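Local coordinates for protein leucyl-trna synthetase (Plasmodium knowlesi, PDB 5FOF) that is the editing domain of a cytosolic leucyl-tRNA synthetase and probably hydrolyses wrongly charged tRNA(Leu), the enzyme as a whole joining leucine to that tRNA, at residues 74-79 / 135-140; 42-47 / 67-72. All blocks are in the same frame, centred on the assembly; numbering follows the deposited sequence.

Overall arrangement
Contact 2 precedes contact 1 along the chain: helix 43-55 meets helix 69-74, and the latter runs almost directly into strand 76-83, which pairs with strand 137-141 in contact 1. The centres of the two contacts lie about 11 Å apart, on the same side of the chain's centre. Contact 1 belongs to the mixed beta-sheet of the editing domain, whereas contact 2 is a pair of helices laid on one face of that sheet. Direct packing joins them, with Ile140 CD1 3.4 Å from Phe46 CE1 and Ile77 CD1 3.6 Å from Phe72 CD1. Together they are part of a helical layer packed on a sheet, with apolar side chains of both contacts in the interface.

Contact 1 of 2, residues 74-79 / 135-140; sequences QKKIIL and CENVYI
Lys76 and Ile78 pair through their backbones with residues 136-140 in parallel register. Lys76 N donates to Glu136 O, and Lys76 O accepts from Val138 N at 2.6 Å, with an N-H...O angle of 170°. Ile78 N then bonds to Val138 O and Ile78 O accepts from Ile140 N; the ladder runs on through Ile140 and Leu80. CA-H...O contacts supplement it, Tyr139 CA lying 3.2 Å from Ile78 O.

Polar side chains work at the start of the two strands and on the face bearing Asn137 and Tyr139. Lys75 NZ reaches Cys135 O at 2.7 Å because its chain bends at the last torsion (chi4 -63°); Ile132 O also accepts from it, so the ammonium grips the end of helix 128-134. Asn137 ND2 donates to Tyr139 OH, which lies near the plane of the Asn137 amide, at 3.0 Å; ND2 also bonds to Asn110 OD1 and the hydroxyl to Phe109 O.

Apolar contacts occupy both faces. Ile78 runs alongside Tyr139, its CG2 3.7 Å from ring atom CD1 at the ring edge, and sends CD1 to the Asn137 amide. On the face bearing Ile77 and Val138, Leu79 CG lies 4.1 Å from Ile140 CB, and Val138 CG2 meets Lys75 CB.

Flanked by antiparallel strands 33-40 and 102-108, these neighbours form a parallel pair inside the mixed beta-sheet of the editing domain.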
loop_
_atom_site.group_PDB
_atom_site.type_symbol
_atom_site.label_atom_id
_atom_site.label_comp_id
_atom_site.label_asym_id
_atom_site.label_seq_id
_atom_site.Cartn_x
_atom_site.Cartn_y
_atom_site.Cartn_z
ATOM N N GLN A 74 -19.178 -9.833 4.685
ATOM C CA GLN A 74 -19.836 -8.586 5.124
ATOM C C GLN A 74 -18.879 -7.391 5.303
ATOM O O GLN A 74 -19.317 -6.265 5.572
ATOM C CB GLN A 74 -20.614 -8.829 6.424
ATOM C CG GLN A 74 -21.935 -9.561 6.226
ATOM C CD GLN A 74 -22.452 -10.182 7.524
ATOM O OE1 GLN A 74 -22.648 -9.487 8.531
ATOM N NE2 GLN A 74 -22.667 -11.498 7.508
ATOM N N LYS A 75 -17.584 -7.630 5.148
ATOM C CA LYS A 75 -16.583 -6.603 5.342
ATOM C C LYS A 75 -15.748 -6.438 4.100
ATOM O O LYS A 75 -15.504 -7.398 3.375
ATOM C CB LYS A 75 -15.707 -6.978 6.530
ATOM C CG LYS A 75 -16.524 -7.153 7.799
ATOM C CD LYS A 75 -15.704 -6.898 9.039
ATOM C CE LYS A 75 -16.552 -7.095 10.285
ATOM N NZ LYS A 75 -17.692 -6.137 10.364
ATOM N N LYS A 76 -15.329 -5.211 3.840
ATOM C CA LYS A 76 -14.355 -4.967 2.797
ATOM C C LYS A 76 -12.978 -5.316 3.361
ATOM O O LYS A 76 -12.671 -4.993 4.501
ATOM C CB LYS A 76 -14.418 -3.524 2.329
ATOM C CG LYS A 76 -15.787 -3.135 1.799
ATOM C CD LYS A 76 -15.709 -1.888 0.938
ATOM C CE LYS A 76 -17.020 -1.574 0.240
ATOM N NZ LYS A 76 -16.753 -0.630 -0.884
ATOM N N ILE A 77 -12.171 -6.004 2.569
ATOM C CA ILE A 77 -10.865 -6.480 2.997
ATOM C C ILE A 77 -9.861 -5.618 2.272
ATOM O O ILE A 77 -9.791 -5.662 1.039
ATOM C CB ILE A 77 -10.685 -7.957 2.639
ATOM C CG1 ILE A 77 -11.839 -8.746 3.261
ATOM C CG2 ILE A 77 -9.319 -8.457 3.106
ATOM C CD1 ILE A 77 -11.759 -10.247 3.104
ATOM N N ILE A 78 -9.103 -4.822 3.030
ATOM C CA ILE A 78 -8.311 -3.724 2.454
ATOM C C ILE A 78 -6.864 -3.770 2.921
ATOM O O ILE A 78 -6.604 -3.833 4.118
ATOM C CB ILE A 78 -8.965 -2.359 2.781
ATOM C CG1 ILE A 78 -10.248 -2.207 1.942
ATOM C CG2 ILE A 78 -8.013 -1.190 2.511
ATOM C CD1 ILE A 78 -11.207 -1.165 2.449
ATOM N N LEU A 79 -5.930 -3.744 1.976
ATOM C CA LEU A 79 -4.543 -3.467 2.307
ATOM C C LEU A 79 -4.377 -1.943 2.289
ATOM O O LEU A 79 -4.751 -1.285 1.315
ATOM C CB LEU A 79 -3.582 -4.106 1.306
ATOM C CG LEU A 79 -3.536 -5.635 1.220
ATOM C CD1 LEU A 79 -4.581 -6.182 0.254
ATOM C CD2 LEU A 79 -2.160 -6.101 0.775
ATOM N N CYS A 135 -16.911 -1.852 12.740
ATOM C CA CYS A 135 -15.846 -1.822 11.735
ATOM C C CYS A 135 -16.283 -2.583 10.510
ATOM O O CYS A 135 -16.425 -3.809 10.568
ATOM C CB CYS A 135 -14.556 -2.429 12.288
ATOM S SG CYS A 135 -13.835 -1.475 13.633
ATOM N N GLU A 136 -16.471 -1.860 9.405
ATOM C CA GLU A 136 -16.892 -2.455 8.139
ATOM C C GLU A 136 -15.722 -2.924 7.286
ATOM O O GLU A 136 -15.939 -3.550 6.262
ATOM C CB GLU A 136 -17.797 -1.485 7.343
ATOM C CG GLU A 136 -19.279 -1.481 7.783
ATOM C CD GLU A 136 -20.085 -2.735 7.353
ATOM O OE1 GLU A 136 -20.584 -2.761 6.195
ATOM O OE2 GLU A 136 -20.254 -3.681 8.182
ATOM N N ASN A 137 -14.493 -2.639 7.719
ATOM C CA ASN A 137 -13.305 -2.870 6.921
ATOM C C ASN A 137 -12.308 -3.744 7.663
ATOM O O ASN A 137 -12.060 -3.525 8.846
ATOM C CB ASN A 137 -12.639 -1.531 6.588
ATOM C CG ASN A 137 -13.363 -0.759 5.496
ATOM O OD1 ASN A 137 -14.429 -1.157 5.031
ATOM N ND2 ASN A 137 -12.769 0.354 5.070
ATOM N N VAL A 138 -11.758 -4.738 6.963
ATOM C CA VAL A 138 -10.657 -5.550 7.461
ATOM C C VAL A 138 -9.410 -4.951 6.857
ATOM O O VAL A 138 -9.252 -4.976 5.633
ATOM C CB VAL A 138 -10.767 -7.037 7.023
ATOM C CG1 VAL A 138 -9.535 -7.823 7.453
ATOM C CG2 VAL A 138 -12.019 -7.670 7.603
ATOM N N TYR A 139 -8.540 -4.395 7.694
ATOM C CA TYR A 139 -7.312 -3.793 7.194
ATOM C C TYR A 139 -6.144 -4.729 7.392
ATOM O O TYR A 139 -6.073 -5.451 8.386
ATOM C CB TYR A 139 -7.005 -2.450 7.851
ATOM C CG TYR A 139 -7.947 -1.338 7.486
ATOM C CD1 TYR A 139 -8.248 -1.057 6.159
ATOM C CD2 TYR A 139 -8.507 -0.534 8.469
ATOM C CE1 TYR A 139 -9.125 -0.040 5.824
ATOM C CE2 TYR A 139 -9.371 0.492 8.144
ATOM C CZ TYR A 139 -9.680 0.736 6.823
ATOM O OH TYR A 139 -10.543 1.749 6.502
ATOM N N ILE A 140 -5.228 -4.676 6.431
ATOM C CA ILE A 140 -3.978 -5.403 6.456
ATOM C C ILE A 140 -2.853 -4.364 6.391
ATOM O O ILE A 140 -2.832 -3.520 5.484
ATOM C CB ILE A 140 -3.886 -6.376 5.258
ATOM C CG1 ILE A 140 -5.136 -7.256 5.210
ATOM C CG2 ILE A 140 -2.627 -7.239 5.345
ATOM C CD1 ILE A 140 -5.095 -8.371 4.196
#

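Contact 2 of 2, residues 42-47 / 67-72; sequences DYKEFY and VNENFF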
loop_
_atom_site.group_PDB
_atom_site.type_symbol
_atom_site.label_atom_id
_atom_site.label_comp_id
_atom_site.label_asym_id
_atom_site.label_seq_id
_atom_site.Cartn_x
_atom_site.Cartn_y
_atom_site.Cartn_z
ATOM N N ASP A 42 -11.859 -10.797 -4.282
ATOM C CA ASP A 42 -12.700 -11.926 -3.896
ATOM C C ASP A 42 -12.378 -12.368 -2.473
ATOM O O ASP A 42 -11.342 -12.983 -2.212
ATOM C CB ASP A 42 -12.479 -13.076 -4.883
ATOM C CG ASP A 42 -13.414 -14.278 -4.654
ATOM O OD1 ASP A 42 -14.286 -14.264 -3.748
ATOM O OD2 ASP A 42 -13.252 -15.258 -5.418
ATOM N N TYR A 43 -13.295 -12.064 -1.563
ATOM C CA TYR A 43 -13.164 -12.418 -0.154
ATOM C C TYR A 43 -12.945 -13.920 0.114
ATOM O O TYR A 43 -12.441 -14.278 1.172
ATOM C CB TYR A 43 -14.377 -11.896 0.642
ATOM C CG TYR A 43 -15.697 -12.589 0.343
ATOM C CD1 TYR A 43 -16.098 -13.714 1.071
ATOM C CD2 TYR A 43 -16.557 -12.110 -0.657
ATOM C CE1 TYR A 43 -17.308 -14.353 0.807
ATOM C CE2 TYR A 43 -17.767 -12.737 -0.932
ATOM C CZ TYR A 43 -18.144 -13.860 -0.200
ATOM O OH TYR A 43 -19.347 -14.493 -0.469
ATOM N N LYS A 44 -13.352 -14.780 -0.821
ATOM C CA LYS A 44 -13.118 -16.215 -0.717
ATOM C C LYS A 44 -11.656 -16.548 -0.945
ATOM O O LYS A 44 -11.097 -17.346 -0.212
ATOM C CB LYS A 44 -13.985 -16.998 -1.711
ATOM C CG LYS A 44 -15.467 -16.912 -1.406
ATOM C CD LYS A 44 -16.308 -17.794 -2.315
ATOM C CE LYS A 44 -17.781 -17.680 -1.929
ATOM N NZ LYS A 44 -18.652 -18.709 -2.569
ATOM N N GLU A 45 -11.039 -15.952 -1.954
ATOM C CA GLU A 45 -9.589 -16.087 -2.131
ATOM C C GLU A 45 -8.806 -15.618 -0.890
ATOM O O GLU A 45 -7.818 -16.245 -0.520
ATOM C CB GLU A 45 -9.108 -15.403 -3.417
ATOM C CG GLU A 45 -9.422 -16.233 -4.665
ATOM C CD GLU A 45 -9.330 -15.476 -5.987
ATOM O OE1 GLU A 45 -9.615 -14.247 -6.032
ATOM O OE2 GLU A 45 -8.990 -16.136 -7.006
ATOM N N PHE A 46 -9.271 -14.569 -0.213
ATOM C CA PHE A 46 -8.641 -14.165 1.042
ATOM C C PHE A 46 -8.982 -15.142 2.164
ATOM O O PHE A 46 -8.117 -15.484 2.979
ATOM C CB PHE A 46 -9.013 -12.738 1.446
ATOM C CG PHE A 46 -8.346 -12.294 2.720
ATOM C CD1 PHE A 46 -7.002 -11.914 2.725
ATOM C CD2 PHE A 46 -9.032 -12.309 3.922
ATOM C CE1 PHE A 46 -6.371 -11.525 3.896
ATOM C CE2 PHE A 46 -8.399 -11.923 5.104
ATOM C CZ PHE A 46 -7.070 -11.532 5.087
ATOM N N TYR A 47 -10.238 -15.588 2.211
ATOM C CA TYR A 47 -10.671 -16.555 3.227
ATOM C C TYR A 47 -9.917 -17.881 3.132
ATOM O O TYR A 47 -9.598 -18.475 4.158
ATOM C CB TYR A 47 -12.174 -16.814 3.170
ATOM C CG TYR A 47 -12.643 -17.629 4.343
ATOM C CD1 TYR A 47 -12.524 -17.141 5.628
ATOM C CD2 TYR A 47 -13.177 -18.906 4.175
ATOM C CE1 TYR A 47 -12.942 -17.876 6.728
ATOM C CE2 TYR A 47 -13.598 -19.653 5.272
ATOM C CZ TYR A 47 -13.471 -19.134 6.547
ATOM O OH TYR A 47 -13.861 -19.856 7.651
ATOM N N VAL A 67 -15.286 -16.008 13.181
ATOM C CA VAL A 67 -14.601 -15.407 12.051
ATOM C C VAL A 67 -14.693 -16.395 10.869
ATOM O O VAL A 67 -13.743 -17.122 10.575
ATOM C CB VAL A 67 -13.148 -15.004 12.424
ATOM C CG1 VAL A 67 -12.412 -14.422 11.223
ATOM C CG2 VAL A 67 -13.163 -13.988 13.563
ATOM N N ASN A 68 -15.858 -16.375 10.210
ATOM C CA ASN A 68 -16.252 -17.289 9.128
ATOM C C ASN A 68 -15.999 -16.710 7.750
ATOM O O ASN A 68 -15.631 -15.546 7.598
ATOM C CB ASN A 68 -17.780 -17.502 9.144
ATOM C CG ASN A 68 -18.309 -17.982 10.460
ATOM O OD1 ASN A 68 -17.786 -18.932 11.055
ATOM N ND2 ASN A 68 -19.384 -17.348 10.916
ATOM N N GLU A 69 -16.315 -17.508 6.737
ATOM C CA GLU A 69 -16.591 -16.990 5.407
ATOM C C GLU A 69 -17.665 -15.885 5.392
ATOM O O GLU A 69 -17.539 -14.891 4.667
ATOM C CB GLU A 69 -17.071 -18.110 4.504
ATOM C CG GLU A 69 -17.350 -17.634 3.090
ATOM C CD GLU A 69 -17.675 -18.769 2.182
ATOM O OE1 GLU A 69 -18.774 -19.321 2.332
ATOM O OE2 GLU A 69 -16.836 -19.098 1.335
ATOM N N ASN A 70 -18.736 -16.099 6.148
ATOM C CA ASN A 70 -19.827 -15.127 6.267
ATOM C C ASN A 70 -19.388 -13.766 6.861
ATOM O O ASN A 70 -19.961 -12.725 6.524
ATOM C CB ASN A 70 -21.002 -15.734 7.072
ATOM C CG ASN A 70 -22.267 -14.899 6.983
ATOM O OD1 ASN A 70 -22.731 -14.581 5.892
ATOM N ND2 ASN A 70 -22.827 -14.533 8.132
ATOM N N PHE A 71 -18.386 -13.789 7.736
ATOM C CA PHE A 71 -17.803 -12.573 8.325
ATOM C C PHE A 71 -17.042 -11.768 7.262
ATOM O O PHE A 71 -17.311 -10.587 7.060
ATOM C CB PHE A 71 -16.899 -12.989 9.495
ATOM C CG PHE A 71 -16.069 -11.890 10.092
ATOM C CD1 PHE A 71 -16.586 -11.067 11.083
ATOM C CD2 PHE A 71 -14.726 -11.726 9.713
ATOM C CE1 PHE A 71 -15.801 -10.079 11.659
ATOM C CE2 PHE A 71 -13.940 -10.738 10.286
ATOM C CZ PHE A 71 -14.483 -9.916 11.262
ATOM N N PHE A 72 -16.120 -12.422 6.566
ATOM C CA PHE A 72 -15.393 -11.788 5.477
ATOM C C PHE A 72 -16.223 -11.373 4.254
ATOM O O PHE A 72 -15.772 -10.529 3.478
ATOM C CB PHE A 72 -14.193 -12.651 5.064
ATOM C CG PHE A 72 -13.117 -12.691 6.110
ATOM C CD1 PHE A 72 -12.371 -11.550 6.393
ATOM C CD2 PHE A 72 -12.879 -13.843 6.839
ATOM C CE1 PHE A 72 -11.393 -11.567 7.379
ATOM C CE2 PHE A 72 -11.901 -13.874 7.827
ATOM C CZ PHE A 72 -11.156 -12.732 8.099
#
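An aromatic cluster of Phe46, Tyr47 and Phe72 joins the first turns of helix 43-55 to helix 69-74, on the sheet face that carries Ile77 and Val138 of the editing domain. Phe46 and Phe72 make a T-shaped pair: the edge of Phe46 points at the Phe72 face, with centroids 5.5 Å apart and planes at 70°. The closest atoms are Phe46 CE2 and Phe72 CE1, at 3.8 Å. Phe71 CD2 lies over the centre of the opposite Phe72 face, so this ring is packed between two phenylalanines.

Tyr47 meets Phe72 rim to rim, its CD1 3.5 Å from Phe72 CD2. With CG anti to the backbone N (chi1 -171°), its ring extends across the start of helix 69-74. Glu69 N lies 3.2 Å above the ring plane, displaced toward the rim, and Glu69 CB makes a CH-pi contact 4.1 Å from the centroid and 21° off the normal. Both polar and aliphatic parts of that first helical turn thus rest on the tyrosine.

Tyr43 adds a further contact with helix 69-74. Its CB lies 3.4 Å from Phe72 O, while Glu69 CG meets the edge of its ring in plane. The Glu69 carboxylate also passes the aliphatic part of Lys44, but the charged ends do not form a salt bridge. On the sheet side, Phe46 and Phe72 both touch Ile77. At the beginning of helix 43-55, Asp42 is the N-cap: its OD1 accepts from Lys44 N at 3.1 Å, approached from above the carboxylate plane.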